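PDB 2G2C: putative molybdenum cofactor biosynthesis protein from Corynebacterium diphtheriae, which probably binds molybdopterin and is thought to act in the biosynthesis of the molybdenum cofactor. Local coordinates for residues A9-S14 / V49-G54; S93-R98 / R121-V126. All blocks are in the same frame, centred on the assembly; numbering follows the deposited sequence.

In the fold
Both contacts belong to one mixed six-stranded sheet, in the order 42-51, 5-13, 72-76, 135-139, 124-126, 97-98, and each joins an outermost strand to its neighbour. Contact 1 pairs 5-13 with 42-51 in parallel at one end; contact 2 pairs 97-98 with 124-126 antiparallel at the other. Their centres are about 17 Å apart and their nearest atoms about 8 Å, without touching. Along the chain contact 1 closes before contact 2 opens. Helix 55-67 is shared: Ile-11 and Val-13 pack on it from contact 1, Phe-94 from contact 2. Both lie in the probable molybdopterin-binding domain, whose sheet they complete at its two edges.

Contact 1: A9-S14 / V49-G54; sequences AIIVVS and VVVPEG
Ile-11, Val-12 and Val-13 pair in parallel register with Val-49, Val-50 and Val-51, the short strand axes approaching to 4.7 Å at an angle of 28°. Backbone bonds alternate between the strands: Val-12 N reaches Val-49 O at 2.9 Å, almost straight at 177°, and Val-12 O receives Val-51 N at 2.8 Å. The flanking bonds run from Val-49 N to Ile-10 O and from Ser-14 N to Val-51 O. On one face, Ile-11 lies alongside Val-49, CG1 to CG2 4.0 Å, both side chains pointing the same way. With CG1 anti to its carbonyl carbon (chi1 -62°), Val-51 has CG2 between the backbone N and the carbonyl carbon, and this methyl meets Ile-11 CG2 and Val-13 CG2, each at 4.0 Å. Helix 55-67 packs against Ile-11 and Val-13 on this face. Val-12 and Val-50 occupy the other, CB to CG2 4.2 Å, under Ile-17 of helix 15-19. Past the end of strand 49-51 the chain turns over Val-13, whose CG1 sits 3.9 Å from Glu-53 CA, while Ser-14 caps the next helix through OG to Ile-17 N. The branched aliphatic side chains leave hydrogen bonding between the paired strands entirely to the backbone, and polar side chains enter where both strands give way to turns and helix starts.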
ATOM      1  N   ALA A   9       2.163   1.593  -7.670  1.00 11.20           N
ATOM      2  CA  ALA A   9       1.634   0.236  -7.874  1.00 11.35           C
ATOM      3  C   ALA A   9       0.551  -0.057  -6.882  1.00 11.90           C
ATOM      4  O   ALA A   9       0.647   0.311  -5.680  1.00 12.51           O
ATOM      5  CB  ALA A   9       2.746  -0.838  -7.768  1.00 11.89           C
ATOM      6  N   ILE A  10      -0.463  -0.753  -7.367  1.00 11.06           N
ATOM      7  CA  ILE A  10      -1.529  -1.247  -6.484  1.00 11.35           C
ATOM      8  C   ILE A  10      -1.470  -2.770  -6.401  1.00 12.21           C
ATOM      9  O   ILE A  10      -1.306  -3.450  -7.451  1.00 12.09           O
ATOM     10  CB  ILE A  10      -2.926  -0.796  -6.988  1.00 11.33           C
ATOM     11  CG1 ILE A  10      -3.026   0.749  -6.906  1.00 10.58           C
ATOM     12  CG2 ILE A  10      -4.067  -1.601  -6.279  1.00 11.61           C
ATOM     13  CD1 ILE A  10      -4.223   1.347  -7.632  1.00 11.82           C
ATOM     14  N   ILE A  11      -1.598  -3.287  -5.179  1.00 10.41           N
ATOM     15  CA  ILE A  11      -1.614  -4.750  -4.965  1.00 10.84           C
ATOM     16  C   ILE A  11      -2.825  -5.099  -4.125  1.00 11.01           C
ATOM     17  O   ILE A  11      -2.895  -4.739  -2.943  1.00 11.50           O
ATOM     18  CB  ILE A  11      -0.328  -5.226  -4.240  1.00 10.31           C
ATOM     19  CG1 ILE A  11       0.889  -4.866  -5.109  1.00 12.51           C
ATOM     20  CG2 ILE A  11      -0.423  -6.708  -3.928  1.00 11.75           C
ATOM     21  CD1 ILE A  11       2.262  -4.950  -4.365  1.00 12.15           C
ATOM     22  N   VAL A  12      -3.821  -5.717  -4.761  1.00 11.72           N
ATOM     23  CA  VAL A  12      -5.006  -6.102  -4.017  1.00 11.44           C
ATOM     24  C   VAL A  12      -4.834  -7.561  -3.565  1.00 11.82           C
ATOM     25  O   VAL A  12      -4.568  -8.436  -4.367  1.00 12.77           O
ATOM     26  CB  VAL A  12      -6.283  -5.913  -4.878  1.00 11.83           C
ATOM     27  CG1 VAL A  12      -7.474  -6.533  -4.200  1.00 12.11           C
ATOM     28  CG2 VAL A  12      -6.502  -4.426  -5.159  1.00 13.67           C
ATOM     29  N   VAL A  13      -4.964  -7.788  -2.266  1.00 11.90           N
ATOM     30  CA  VAL A  13      -4.636  -9.074  -1.675  1.00 12.36           C
ATOM     31  C   VAL A  13      -5.961  -9.723  -1.230  1.00 13.24           C
ATOM     32  O   VAL A  13      -6.608  -9.253  -0.269  1.00 13.49           O
ATOM     33  CB  VAL A  13      -3.667  -8.890  -0.460  1.00 12.32           C
ATOM     34  CG1 VAL A  13      -3.279 -10.235   0.167  1.00 14.34           C
ATOM     35  CG2 VAL A  13      -2.406  -8.053  -0.858  1.00 12.94           C
ATOM     36  N   SER A  14      -6.369 -10.770  -1.952  1.00 13.72           N
ATOM     37  CA  SER A  14      -7.687 -11.376  -1.706  1.00 14.60           C
ATOM     38  C   SER A  14      -7.850 -12.655  -2.469  1.00 15.01           C
ATOM     39  O   SER A  14      -7.718 -12.651  -3.679  1.00 15.42           O
ATOM     40  CB  SER A  14      -8.787 -10.430  -2.209  1.00 15.90           C
ATOM     41  OG  SER A  14     -10.082 -11.074  -2.210  1.00 16.83           O
ATOM     42  N   VAL A  49      -2.205  -5.325  -9.627  1.00 13.74           N
ATOM     43  CA  VAL A  49      -2.387  -6.769  -9.602  1.00 13.55           C
ATOM     44  C   VAL A  49      -3.330  -7.163  -8.474  1.00 13.84           C
ATOM     45  O   VAL A  49      -3.581  -6.371  -7.548  1.00 12.46           O
ATOM     46  CB  VAL A  49      -1.021  -7.533  -9.447  1.00 13.57           C
ATOM     47  CG1 VAL A  49      -0.026  -7.087 -10.522  1.00 15.96           C
ATOM     48  CG2 VAL A  49      -0.420  -7.250  -8.073  1.00 15.13           C
ATOM     49  N   VAL A  50      -3.876  -8.376  -8.586  1.00 13.37           N
ATOM     50  CA  VAL A  50      -4.586  -9.029  -7.508  1.00 13.39           C
ATOM     51  C   VAL A  50      -3.787 -10.296  -7.217  1.00 14.45           C
ATOM     52  O   VAL A  50      -3.418 -11.051  -8.154  1.00 14.14           O
ATOM     53  CB  VAL A  50      -6.025  -9.425  -7.920  1.00 13.53           C
ATOM     54  CG1 VAL A  50      -6.682 -10.209  -6.765  1.00 14.29           C
ATOM     55  CG2 VAL A  50      -6.811  -8.184  -8.320  1.00 14.08           C
ATOM     56  N   VAL A  51      -3.511 -10.550  -5.946  1.00 12.42           N
ATOM     57  CA  VAL A  51      -2.815 -11.791  -5.572  1.00 13.09           C
ATOM     58  C   VAL A  51      -3.627 -12.495  -4.485  1.00 13.72           C
ATOM     59  O   VAL A  51      -4.348 -11.846  -3.724  1.00 12.69           O
ATOM     60  CB  VAL A  51      -1.339 -11.475  -5.076  1.00 13.65           C
ATOM     61  CG1 VAL A  51      -0.533 -10.839  -6.205  1.00 15.41           C
ATOM     62  CG2 VAL A  51      -1.330 -10.608  -3.800  1.00 13.28           C
ATOM     63  N   PRO A  52      -3.494 -13.827  -4.401  1.00 13.65           N
ATOM     64  CA  PRO A  52      -4.062 -14.538  -3.275  1.00 13.78           C
ATOM     65  C   PRO A  52      -3.386 -14.077  -1.968  1.00 13.58           C
ATOM     66  O   PRO A  52      -2.271 -13.515  -1.975  1.00 13.67           O
ATOM     67  CB  PRO A  52      -3.672 -16.009  -3.524  1.00 15.86           C
ATOM     68  CG  PRO A  52      -3.282 -16.072  -4.958  1.00 16.19           C
ATOM     69  CD  PRO A  52      -2.788 -14.707  -5.350  1.00 15.10           C
ATOM     70  N   GLU A  53      -4.038 -14.374  -0.851  1.00 15.25           N
ATOM     71  CA  GLU A  53      -3.440 -14.082   0.449  1.00 15.27           C
ATOM     72  C   GLU A  53      -2.178 -14.879   0.696  1.00 14.50           C
ATOM     73  O   GLU A  53      -2.029 -15.998   0.207  1.00 16.53           O
ATOM     74  CB  GLU A  53      -4.433 -14.397   1.559  1.00 15.73           C
ATOM     75  CG  GLU A  53      -5.617 -13.533   1.419  1.00 17.61           C
ATOM     76  CD  GLU A  53      -5.869 -12.689   2.621  1.00 19.10           C
ATOM     77  OE1 GLU A  53      -4.861 -12.337   3.309  1.00 18.25           O
ATOM     78  OE2 GLU A  53      -7.067 -12.381   2.855  1.00 20.92           O
ATOM     79  N   GLY A  54      -1.277 -14.329   1.492  1.00 14.30           N
ATOM     80  CA  GLY A  54      -0.128 -15.093   1.960  1.00 13.44           C
ATOM     81  C   GLY A  54       1.123 -14.230   2.010  1.00 13.06           C
ATOM     82  O   GLY A  54       1.168 -13.140   1.435  1.00 15.28           O
TER

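Contact 2: S93-R98 / R121-V126; sequences SFIHTR and RGIVGV
The guanidinium of Arg-98 carries Ile-123 on one face, with CG2 3.4 Å above the plane and displaced toward the rim, while Val-124 O lies at its edge, in plane. Ile-123 lies across the arginine, its CG2 within 3.5 Å of Arg-98 NH2. Bends at chi2 and chi3 (-86° and -66°) fold the arginine back over the isoleucine, and a salt bridge from NE to Glu-103 holds the group from outside the two segments. The ring of His-96 has Thr-97 CB at its edge; its ND1 and Thr-97 OG1 share a hydrogen bond of 2.8 Å, and OG1 is also hydrogen-bonded to Arg-129 NH1. His-96 and Thr-97 together face Val-126, a classic beta bulge in this antiparallel edge pair. Val-126 O accepts both backbone N-H groups: His-96 N at 2.8 Å, in the carbonyl plane, and Thr-97 N at 3.2 Å, tilted 23° from it. The return bond from Val-126 N to Thr-97 O is 2.8 Å long. Gly-125 lets the chains come close opposite Arg-98, and Ile-95 CD1 rests 3.7 Å from Gly-125 C. Alongside, Ile-95 and Ile-123 lie head to tail, CG1 of the first 4.1 Å from CD1 of the second.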
ATOM      1  N   SER A  93       9.246  -6.929   5.613  1.00 11.41           N
ATOM      2  CA  SER A  93      10.540  -7.477   5.117  1.00 11.30           C
ATOM      3  C   SER A  93      11.292  -6.483   4.235  1.00 10.65           C
ATOM      4  O   SER A  93      12.524  -6.659   4.041  1.00 12.22           O
ATOM      5  CB  SER A  93      10.350  -8.806   4.372  1.00 12.24           C
ATOM      6  OG  SER A  93       9.763  -8.628   3.096  1.00 12.83           O
ATOM      7  N   PHE A  94      10.586  -5.456   3.715  1.00 10.16           N
ATOM      8  CA  PHE A  94      11.157  -4.453   2.815  1.00 10.54           C
ATOM      9  C   PHE A  94      11.451  -3.134   3.522  1.00 10.47           C
ATOM     10  O   PHE A  94      12.043  -2.240   2.918  1.00 13.45           O
ATOM     11  CB  PHE A  94      10.185  -4.115   1.696  1.00 10.29           C
ATOM     12  CG  PHE A  94       9.903  -5.275   0.792  1.00  9.26           C
ATOM     13  CD1 PHE A  94      10.743  -5.533  -0.305  1.00 10.33           C
ATOM     14  CD2 PHE A  94       8.843  -6.148   1.057  1.00 10.43           C
ATOM     15  CE1 PHE A  94      10.487  -6.612  -1.160  1.00 10.46           C
ATOM     16  CE2 PHE A  94       8.592  -7.257   0.204  1.00 12.93           C
ATOM     17  CZ  PHE A  94       9.408  -7.474  -0.902  1.00 11.67           C
ATOM     18  N   ILE A  95      10.944  -2.964   4.747  1.00 11.24           N
ATOM     19  CA  ILE A  95      10.943  -1.615   5.333  1.00 11.04           C
ATOM     20  C   ILE A  95      12.271  -1.278   5.972  1.00 11.68           C
ATOM     21  O   ILE A  95      12.831  -2.061   6.774  1.00 13.08           O
ATOM     22  CB  ILE A  95       9.775  -1.483   6.355  1.00 10.63           C
ATOM     23  CG1 ILE A  95       8.419  -1.631   5.623  1.00 11.72           C
ATOM     24  CG2 ILE A  95       9.911  -0.213   7.186  1.00 11.91           C
ATOM     25  CD1 ILE A  95       8.272  -0.685   4.421  1.00 14.74           C
ATOM     26  N   HIS A  96      12.744  -0.087   5.619  1.00 11.03           N
ATOM     27  CA  HIS A  96      13.945   0.500   6.201  1.00 11.00           C
ATOM     28  C   HIS A  96      13.559   1.314   7.436  1.00 12.75           C
ATOM     29  O   HIS A  96      14.198   1.207   8.482  1.00 14.02           O
ATOM     30  CB  HIS A  96      14.630   1.389   5.138  1.00 12.02           C
ATOM     31  CG  HIS A  96      15.845   2.129   5.627  1.00 13.49           C
ATOM     32  ND1 HIS A  96      15.768   3.181   6.519  1.00 12.87           N
ATOM     33  CD2 HIS A  96      17.154   2.039   5.266  1.00 13.13           C
ATOM     34  CE1 HIS A  96      16.987   3.649   6.754  1.00 14.14           C
ATOM     35  NE2 HIS A  96      17.847   2.964   6.010  1.00 14.49           N
ATOM     36  N   THR A  97      12.537   2.164   7.274  1.00 12.09           N
ATOM     37  CA  THR A  97      12.063   3.027   8.354  1.00 11.88           C
ATOM     38  C   THR A  97      10.548   3.026   8.348  1.00 12.10           C
ATOM     39  O   THR A  97       9.921   3.288   7.310  1.00 13.00           O
ATOM     40  CB  THR A  97      12.542   4.494   8.131  1.00 12.33           C
ATOM     41  OG1 THR A  97      13.983   4.551   8.107  1.00 11.49           O
ATOM     42  CG2 THR A  97      11.999   5.457   9.197  1.00 11.85           C
ATOM     43  N   ARG A  98       9.978   2.695   9.496  1.00 13.39           N
ATOM     44  CA  ARG A  98       8.529   2.699   9.653  1.00 14.82           C
ATOM     45  C   ARG A  98       8.025   4.112   9.890  1.00 15.96           C
ATOM     46  O   ARG A  98       8.775   4.993  10.384  1.00 17.64           O
ATOM     47  CB  ARG A  98       8.152   1.836  10.856  1.00 15.87           C
ATOM     48  CG  ARG A  98       8.253   0.384  10.583  1.00 16.78           C
ATOM     49  CD  ARG A  98       6.948  -0.154   9.958  1.00 18.30           C
ATOM     50  NE  ARG A  98       5.834  -0.076  10.902  1.00 18.92           N
ATOM     51  CZ  ARG A  98       5.631  -0.913  11.920  1.00 18.68           C
ATOM     52  NH1 ARG A  98       6.483  -1.922  12.166  1.00 22.32           N
ATOM     53  NH2 ARG A  98       4.570  -0.753  12.702  1.00 19.21           N
ATOM     54  N   ARG A 121      -3.526  -4.631  11.026  1.00 18.65           N
ATOM     55  CA  ARG A 121      -2.155  -4.627  11.447  1.00 15.00           C
ATOM     56  C   ARG A 121      -1.344  -3.989  10.332  1.00 14.34           C
ATOM     57  O   ARG A 121      -0.130  -4.125  10.307  1.00 13.23           O
ATOM     58  CB  ARG A 121      -1.749  -6.051  11.658  1.00 14.64           C
ATOM     59  CG  ARG A 121      -2.653  -6.740  12.676  1.00 13.53           C
ATOM     60  CD  ARG A 121      -2.151  -8.136  12.967  1.00 16.25           C
ATOM     61  NE  ARG A 121      -2.120  -8.915  11.722  1.00 13.88           N
ATOM     62  CZ  ARG A 121      -1.006  -9.304  11.107  1.00 12.21           C
ATOM     63  NH1 ARG A 121       0.193  -8.969  11.599  1.00 12.56           N
ATOM     64  NH2 ARG A 121      -1.106 -10.007   9.971  1.00 11.00           N
ATOM     65  N   GLY A 122      -2.019  -3.301   9.398  1.00 13.66           N
ATOM     66  CA  GLY A 122      -1.322  -2.740   8.233  1.00 13.05           C
ATOM     67  C   GLY A 122      -0.260  -1.757   8.647  1.00 12.33           C
ATOM     68  O   GLY A 122      -0.493  -0.967   9.575  1.00 13.15           O
ATOM     69  N   ILE A 123       0.909  -1.813   7.976  1.00 11.13           N
ATOM     70  CA  ILE A 123       1.980  -0.875   8.290  1.00 11.25           C
ATOM     71  C   ILE A 123       2.196   0.163   7.183  1.00 10.68           C
ATOM     72  O   ILE A 123       1.676   0.030   6.067  1.00 10.37           O
ATOM     73  CB  ILE A 123       3.299  -1.596   8.706  1.00 11.95           C
ATOM     74  CG1 ILE A 123       3.810  -2.430   7.546  1.00 12.44           C
ATOM     75  CG2 ILE A 123       3.039  -2.419   9.973  1.00 14.93           C
ATOM     76  CD1 ILE A 123       5.217  -2.984   7.800  1.00 15.49           C
ATOM     77  N   VAL A 124       2.980   1.190   7.522  1.00 10.11           N
ATOM     78  CA  VAL A 124       3.414   2.215   6.571  1.00  9.97           C
ATOM     79  C   VAL A 124       4.896   2.392   6.771  1.00 10.82           C
ATOM     80  O   VAL A 124       5.360   2.489   7.899  1.00 12.03           O
ATOM     81  CB  VAL A 124       2.741   3.603   6.817  1.00 10.99           C
ATOM     82  CG1 VAL A 124       3.221   4.639   5.801  1.00 10.53           C
ATOM     83  CG2 VAL A 124       1.197   3.449   6.744  1.00 11.20           C
ATOM     84  N   GLY A 125       5.649   2.455   5.680  1.00 10.27           N
ATOM     85  CA  GLY A 125       7.084   2.694   5.865  1.00 10.28           C
ATOM     86  C   GLY A 125       7.771   2.982   4.572  1.00 10.09           C
ATOM     87  O   GLY A 125       7.142   2.849   3.498  1.00 10.26           O
ATOM     88  N   VAL A 126       9.071   3.306   4.646  1.00  9.84           N
ATOM     89  CA  VAL A 126       9.831   3.523   3.391  1.00  9.99           C
ATOM     90  C   VAL A 126      10.949   2.502   3.265  1.00  9.74           C
ATOM     91  O   VAL A 126      11.394   1.947   4.271  1.00 10.79           O
ATOM     92  CB  VAL A 126      10.446   4.964   3.324  1.00  9.72           C
ATOM     93  CG1 VAL A 126       9.367   6.029   3.259  1.00 10.95           C
ATOM     94  CG2 VAL A 126      11.337   5.259   4.521  1.00 11.66           C
TER